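Local coordinates for protein Non-ribosomal peptide synthetase (PDB 3WV4) that is a non-ribosomal peptide synthetase whose modelled part belongs to the AMP-binding enzymes of the ANL superfamily, at residues Q74-L77 / N78-A82; G91-R94 / G95-I98; E189-P192 / E193-A196; I218-A221 / A222-I225. One frame throughout, in Å; residues are numbered along the deposited sequence.

Contact 1 (Q74-L77 / N78-A82)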
# COMPACT_ATOMS: atom_id res chain seq x y z
N GLN A 74 -12.54 -16.39 3.27
CA GLN A 74 -13.67 -16.43 4.19
C GLN A 74 -13.30 -15.98 5.59
O GLN A 74 -13.98 -15.16 6.16
CB GLN A 74 -14.29 -17.84 4.28
CG GLN A 74 -15.55 -17.86 5.12
CD GLN A 74 -16.70 -17.15 4.45
OE1 GLN A 74 -17.10 -16.05 4.85
NE2 GLN A 74 -17.27 -17.80 3.43
N GLU A 75 -12.20 -16.51 6.11
CA GLU A 75 -11.73 -16.15 7.46
C GLU A 75 -11.44 -14.69 7.53
O GLU A 75 -11.81 -14.05 8.48
CB GLU A 75 -10.52 -16.98 7.88
CG GLU A 75 -10.87 -18.44 8.21
CD GLU A 75 -9.63 -19.31 8.38
OE1 GLU A 75 -8.84 -19.44 7.43
OE2 GLU A 75 -9.42 -19.79 9.52
N LEU A 76 -10.78 -14.16 6.51
CA LEU A 76 -10.44 -12.73 6.54
C LEU A 76 -11.69 -11.89 6.59
O LEU A 76 -11.76 -10.88 7.29
CB LEU A 76 -9.59 -12.36 5.31
CG LEU A 76 -9.34 -10.87 5.14
CD1 LEU A 76 -8.68 -10.30 6.37
CD2 LEU A 76 -8.48 -10.66 3.90
N LEU A 77 -12.69 -12.27 5.82
CA LEU A 77 -13.94 -11.52 5.78
C LEU A 77 -14.65 -11.62 7.11
O LEU A 77 -15.10 -10.63 7.62
CB LEU A 77 -14.85 -12.02 4.64
CG LEU A 77 -16.24 -11.46 4.57
CD1 LEU A 77 -16.22 -10.00 4.15
CD2 LEU A 77 -17.08 -12.28 3.59
N ASN A 78 -14.71 -12.82 7.68
CA ASN A 78 -15.33 -13.01 8.99
C ASN A 78 -14.73 -12.07 10.04
O ASN A 78 -15.45 -11.32 10.69
CB ASN A 78 -15.18 -14.47 9.47
CG ASN A 78 -16.04 -15.45 8.68
OD1 ASN A 78 -16.96 -15.05 7.99
ND2 ASN A 78 -15.70 -16.74 8.76
N HIS A 79 -13.41 -12.10 10.17
CA HIS A 79 -12.70 -11.28 11.14
C HIS A 79 -12.85 -9.80 10.84
O HIS A 79 -13.01 -9.00 11.77
CB HIS A 79 -11.25 -11.66 11.19
CG HIS A 79 -11.01 -13.00 11.81
ND1 HIS A 79 -10.75 -13.14 13.15
CD2 HIS A 79 -10.98 -14.25 11.29
CE1 HIS A 79 -10.55 -14.42 13.43
NE2 HIS A 79 -10.71 -15.12 12.33
N SER A 80 -12.89 -9.43 9.56
CA SER A 80 -13.11 -8.03 9.17
C SER A 80 -14.49 -7.54 9.61
O SER A 80 -14.64 -6.50 10.25
CB SER A 80 -12.89 -7.86 7.65
OG SER A 80 -11.53 -8.04 7.28
N GLN A 81 -15.51 -8.33 9.33
CA GLN A 81 -16.88 -8.05 9.84
C GLN A 81 -16.91 -7.93 11.36
O GLN A 81 -17.51 -6.99 11.91
CB GLN A 81 -17.82 -9.18 9.40
CG GLN A 81 -17.99 -9.16 7.90
CD GLN A 81 -18.84 -10.32 7.38
OE1 GLN A 81 -19.09 -11.28 8.09
NE2 GLN A 81 -19.29 -10.20 6.16
N ALA A 82 -16.27 -8.88 12.04
CA ALA A 82 -16.23 -8.84 13.50
C ALA A 82 -15.57 -7.56 13.98
O ALA A 82 -16.04 -6.89 14.92
CB ALA A 82 -15.51 -10.07 14.03
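Asn78 follows Gln74 by one turn of helix 73-89, and its backbone N donates to Gln74 O over 2.9 Å. His79 repeats the backbone bond to Glu75 O and also brings its ring edge to that oxygen, CD2 lying 2.9 Å from Glu75 O. The imidazole suits this place because its ring also stacks on Trp71, while Glu75 turns its carboxylate back to Thr72 N near the start of the helix. Ser80 grips the preceding turn twice: its N and its OG, the latter at 2.8 Å, both donate to Leu76 O, from opposite faces of the carbonyl plane. OG gets there by standing anti to its own carbonyl carbon (chi1 -69°), and the small serine fits against Ala110 and Tyr113 of helix 106-116. Gln81 N bonds almost straight to Leu77 O, and its extended chain lays NE2 3.7 Å from Leu77 CG, placing the Gln81 amide end against the Leu77 branch. The chemistry implies that a hydroxyl can sit on this buried flank, since its proton is spent on the helix's own backbone and Leu76 O becomes a doubly used acceptor.

Contact 2 (G91-R94 / G95-I98)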
# COMPACT_ATOMS: atom_id res chain seq x y z
N GLY A 91 -18.80 2.93 19.12
CA GLY A 91 -19.39 4.16 18.65
C GLY A 91 -18.49 4.95 17.71
O GLY A 91 -18.56 6.19 17.70
N VAL A 92 -17.65 4.27 16.93
CA VAL A 92 -16.75 4.96 16.02
C VAL A 92 -17.53 5.05 14.75
O VAL A 92 -17.98 4.08 14.26
CB VAL A 92 -15.43 4.18 15.78
CG1 VAL A 92 -14.60 4.89 14.75
CG2 VAL A 92 -14.64 4.05 17.05
N ALA A 93 -17.67 6.25 14.22
CA ALA A 93 -18.64 6.48 13.18
C ALA A 93 -17.97 6.84 11.87
O ALA A 93 -16.77 7.15 11.81
CB ALA A 93 -19.62 7.58 13.62
N ARG A 94 -18.79 6.82 10.82
CA ARG A 94 -18.35 7.17 9.49
C ARG A 94 -17.54 8.43 9.50
O ARG A 94 -17.94 9.42 10.08
CB ARG A 94 -19.57 7.37 8.61
CG ARG A 94 -19.25 7.51 7.13
CD ARG A 94 -20.54 7.62 6.37
NE ARG A 94 -20.28 8.03 4.99
CZ ARG A 94 -21.19 8.52 4.16
NH1 ARG A 94 -22.44 8.69 4.55
NH2 ARG A 94 -20.84 8.87 2.92
N GLY A 95 -16.37 8.40 8.88
CA GLY A 95 -15.57 9.61 8.71
C GLY A 95 -14.56 9.82 9.81
O GLY A 95 -13.62 10.59 9.65
N GLU A 96 -14.72 9.11 10.92
CA GLU A 96 -13.82 9.28 12.07
C GLU A 96 -12.59 8.44 11.83
O GLU A 96 -12.65 7.45 11.09
CB GLU A 96 -14.52 8.91 13.38
CG GLU A 96 -15.74 9.81 13.67
CD GLU A 96 -16.27 9.68 15.09
OE1 GLU A 96 -16.54 8.54 15.55
OE2 GLU A 96 -16.40 10.73 15.76
N ARG A 97 -11.48 8.83 12.46
CA ARG A 97 -10.21 8.16 12.27
C ARG A 97 -9.91 7.19 13.41
O ARG A 97 -10.32 7.41 14.56
CB ARG A 97 -9.04 9.16 12.17
CG ARG A 97 -8.87 9.93 10.86
CD ARG A 97 -9.95 10.97 10.62
NE ARG A 97 -10.03 11.93 11.74
CZ ARG A 97 -11.11 12.62 12.05
NH1 ARG A 97 -12.20 12.50 11.33
NH2 ARG A 97 -11.09 13.47 13.08
N ILE A 98 -9.16 6.14 13.07
CA ILE A 98 -8.49 5.31 14.05
C ILE A 98 -7.02 5.21 13.67
O ILE A 98 -6.69 5.03 12.51
CB ILE A 98 -9.10 3.92 14.21
CG1 ILE A 98 -8.94 3.06 12.95
CG2 ILE A 98 -10.58 4.06 14.54
CD1 ILE A 98 -9.48 1.66 13.13
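A type II beta turn from Ala93 to Glu96 links the end of helix 73-89 to strand 97-101 of the parallel sheet, just after Gly91 has closed that helix in a Schellman motif. The turn is pinned by Glu96 N, which donates to Ala93 O over 3.0 Å. A second bond runs the other way: Ala93 N gives its hydrogen to Glu96 OE1 at 2.9 Å, meeting the carboxylate on its anti side and somewhat out of its plane. Glu96 reaches back because CG stands beside its own backbone N (chi1 -62°) and the chain then runs extended, passing Ala93 O. Glutamate suits the place, for the same OE1 also forms a salt bridge with Arg144, whose guanidinium additionally binds Gly91 O. Glycine fits both at Gly91, where phi is positive, and at Gly95, where a beta carbon would collide with Arg94 O. Arg94, at the first corner of the turn, extends its chain to a salt bridge with Asp194. Val92 and Ile98 meet at about a right angle and share Leu145 of strand 145-148 as an apolar neighbour; their closest atoms are Val92 CG1 and Ile98 CG2, 4.1 Å apart. Where the strand begins, Arg97 folds back along its own chain, and its NH1 donates to Gly95 O at 2.9 Å.

Contact 3 (E189-P192 / E193-A196)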
# COMPACT_ATOMS: atom_id res chain seq x y z
N GLU A 189 -23.80 2.59 4.78
CA GLU A 189 -23.53 3.56 3.74
C GLU A 189 -22.09 4.05 3.78
O GLU A 189 -21.67 4.63 4.76
CB GLU A 189 -24.50 4.76 3.90
CG GLU A 189 -24.25 6.00 3.01
CD GLU A 189 -24.96 5.97 1.66
OE1 GLU A 189 -25.30 4.87 1.17
OE2 GLU A 189 -25.16 7.06 1.09
N VAL A 190 -21.34 3.79 2.71
CA VAL A 190 -20.01 4.39 2.53
C VAL A 190 -19.91 4.89 1.10
O VAL A 190 -20.26 4.16 0.17
CB VAL A 190 -18.91 3.34 2.74
CG1 VAL A 190 -17.53 3.95 2.50
CG2 VAL A 190 -19.04 2.75 4.13
N SER A 191 -19.47 6.12 0.93
CA SER A 191 -19.39 6.69 -0.43
C SER A 191 -18.03 6.40 -1.00
O SER A 191 -17.05 6.37 -0.26
CB SER A 191 -19.61 8.20 -0.39
OG SER A 191 -19.22 8.77 -1.63
N PRO A 192 -17.94 6.19 -2.33
CA PRO A 192 -16.64 6.06 -2.96
C PRO A 192 -15.74 7.25 -2.72
O PRO A 192 -14.51 7.13 -2.86
CB PRO A 192 -17.00 5.98 -4.43
CG PRO A 192 -18.30 5.22 -4.40
CD PRO A 192 -19.03 5.77 -3.22
N GLU A 193 -16.34 8.40 -2.38
CA GLU A 193 -15.57 9.61 -2.12
C GLU A 193 -15.14 9.71 -0.69
O GLU A 193 -14.38 10.58 -0.36
CB GLU A 193 -16.39 10.84 -2.48
CG GLU A 193 -16.63 10.97 -3.98
CD GLU A 193 -17.71 11.99 -4.34
OE1 GLU A 193 -17.47 13.20 -4.16
OE2 GLU A 193 -18.79 11.58 -4.79
N ASP A 194 -15.62 8.83 0.17
CA ASP A 194 -15.19 8.84 1.58
C ASP A 194 -13.73 8.48 1.70
O ASP A 194 -13.21 7.60 1.00
CB ASP A 194 -15.98 7.85 2.41
CG ASP A 194 -17.41 8.31 2.70
OD1 ASP A 194 -17.72 9.50 2.54
OD2 ASP A 194 -18.22 7.47 3.11
N LEU A 195 -13.07 9.16 2.62
CA LEU A 195 -11.72 8.82 3.02
C LEU A 195 -11.63 7.43 3.59
O LEU A 195 -12.45 7.04 4.41
CB LEU A 195 -11.22 9.82 4.06
CG LEU A 195 -11.09 11.26 3.57
CD1 LEU A 195 -10.31 12.04 4.63
CD2 LEU A 195 -10.38 11.29 2.23
N ALA A 196 -10.63 6.68 3.13
CA ALA A 196 -10.37 5.33 3.64
C ALA A 196 -9.06 5.26 4.40
O ALA A 196 -8.95 4.54 5.42
CB ALA A 196 -10.33 4.37 2.46
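Ser191 and Asp194 close a type I beta turn at the entry to strand 195-200, with Pro192 and Glu193 at its corners. Asp194 N donates to Ser191 O over 2.9 Å, reaching the oxygen from well above the carbonyl plane, 62° out of it. Pro192 suits the first corner, since its ring holds phi near the value a type I turn needs and the position asks for no N-H. The serine side chain adds an ST turn: OG, anti to the backbone N (chi1 166°), swings forward over the turn and accepts from Glu193 N at 3.0 Å. Asp194 answers in the other direction. Its OD2 accepts from Ser191 N at 2.9 Å, met from above the carboxylate plane, while Val190 CG1 packs 3.6 Å from the same oxygen. On the same face of the carboxylate Ser191 CB lies 3.7 Å from Asp194 OD1. Val190 is buried against Leu46 and His215, and Pro192 and Glu193 lean on Gln216 at the start of helix 215-229. The aspartate thus both gives to and takes from the serine backbone, while the serine hydroxyl serves Glu193 N, and three N-H groups in four residues are satisfied inside the turn. Since OD2 also receives the guanidinium of Arg94, the aspartate is probably held in its charged form, and its carboxylate ties this turn to a separate part of the chain.

Contact 4 (I218-A221 / A222-I225)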
# COMPACT_ATOMS: atom_id res chain seq x y z
N ILE A 218 -8.10 4.67 -4.40
CA ILE A 218 -7.31 3.54 -3.91
C ILE A 218 -7.61 2.35 -4.78
O ILE A 218 -6.72 1.73 -5.31
CB ILE A 218 -7.59 3.22 -2.41
CG1 ILE A 218 -7.01 4.32 -1.48
CG2 ILE A 218 -6.92 1.92 -1.99
CD1 ILE A 218 -7.45 4.15 -0.02
N VAL A 219 -8.89 2.06 -4.98
CA VAL A 219 -9.29 0.93 -5.77
C VAL A 219 -8.82 1.14 -7.17
O VAL A 219 -8.29 0.21 -7.80
CB VAL A 219 -10.81 0.75 -5.71
CG1 VAL A 219 -11.30 -0.33 -6.66
CG2 VAL A 219 -11.22 0.37 -4.29
N PHE A 220 -8.98 2.36 -7.69
CA PHE A 220 -8.54 2.62 -9.05
C PHE A 220 -7.06 2.37 -9.20
O PHE A 220 -6.61 1.64 -10.07
CB PHE A 220 -8.83 4.07 -9.49
CG PHE A 220 -8.18 4.39 -10.76
CD1 PHE A 220 -8.74 3.95 -11.93
CD2 PHE A 220 -6.92 4.95 -10.79
CE1 PHE A 220 -8.12 4.13 -13.13
CE2 PHE A 220 -6.28 5.15 -12.02
CZ PHE A 220 -6.88 4.72 -13.18
N ALA A 221 -6.26 2.97 -8.31
CA ALA A 221 -4.83 2.77 -8.42
C ALA A 221 -4.47 1.31 -8.30
O ALA A 221 -3.60 0.85 -9.01
CB ALA A 221 -4.05 3.62 -7.38
N ALA A 222 -5.11 0.54 -7.42
CA ALA A 222 -4.77 -0.90 -7.35
C ALA A 222 -5.09 -1.61 -8.67
O ALA A 222 -4.25 -2.36 -9.16
CB ALA A 222 -5.48 -1.58 -6.20
N SER A 223 -6.25 -1.34 -9.26
CA SER A 223 -6.65 -1.96 -10.56
C SER A 223 -5.70 -1.53 -11.66
O SER A 223 -5.36 -2.30 -12.55
CB SER A 223 -8.10 -1.58 -10.92
OG SER A 223 -8.19 -0.19 -11.29
N SER A 224 -5.22 -0.31 -11.59
CA SER A 224 -4.33 0.17 -12.68
C SER A 224 -2.93 -0.41 -12.61
O SER A 224 -2.31 -0.80 -13.61
CB SER A 224 -4.28 1.70 -12.66
OG SER A 224 -3.42 2.20 -13.64
N ILE A 225 -2.37 -0.43 -11.41
CA ILE A 225 -1.08 -1.08 -11.21
C ILE A 225 -1.15 -2.55 -11.68
O ILE A 225 -0.27 -3.10 -12.38
CB ILE A 225 -0.70 -1.01 -9.69
CG1 ILE A 225 -0.29 0.40 -9.29
CG2 ILE A 225 0.43 -1.95 -9.44
CD1 ILE A 225 -0.37 0.68 -7.79
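Ala221 O receives Ile225 N over 3.0 Å, and the isoleucine curls its longer branch over that carbonyl, CG1 standing 3.4 Å from Ala221 O. Next along, Ala222 N donates to Ile218 O, and Ala222 CB lies 3.6 Å from the same oxygen. Alanine suits both positions in so enclosed a place, and the Ala222 methyl packs on Ile254. These residues belong to helix 215-229, buried here, with Ile218 and Val219 against Val47 of helix 47-57 and Ile218, Ala222 and Ile225 against helix 246-258. Phe220 swings its ring up the helix toward the later turn because CG is anti to the backbone N (chi1 170°). Ser224 CB lies over one face of that ring, 4.0 Å from both CE2 and CZ of Phe220; the phenyl also meets Tyr43 with planes at about 45° and touches Pro395. Phe220 O takes two hydrogens: Ser224 N donates at 2.8 Å nearly along the carbonyl direction, and Ser223 OG at 2.7 Å from a more bent approach. Set between its backbone N and carbonyl carbon (chi1 71°), that hydroxyl can serve the helix carbonyl and also accept from Arg42 N, whereas Ser224 OG bonds to Pro368 O.

The four contacts follow one another along the chain, yet they join up in space in only two places. Contacts 2 and 3, with centres about 12 Å apart, are bolted together by a salt bridge in which Arg94 NE lies 2.9 Å from Asp194 OD2, backed by Arg94 CD packing 3.6 Å from Glu189 O. Contact 3 then leads to contact 4, where Ala196 CB touches Ile218 CD1 at 3.8 Å. Contact 1 shares helix 73-89 with the lead-in to contact 2, but their nearest atoms stay about 10 Å apart. Contact 4 lies deepest, about 10 Å from the chain's centre, whereas the others sit about 18 to 21 Å out.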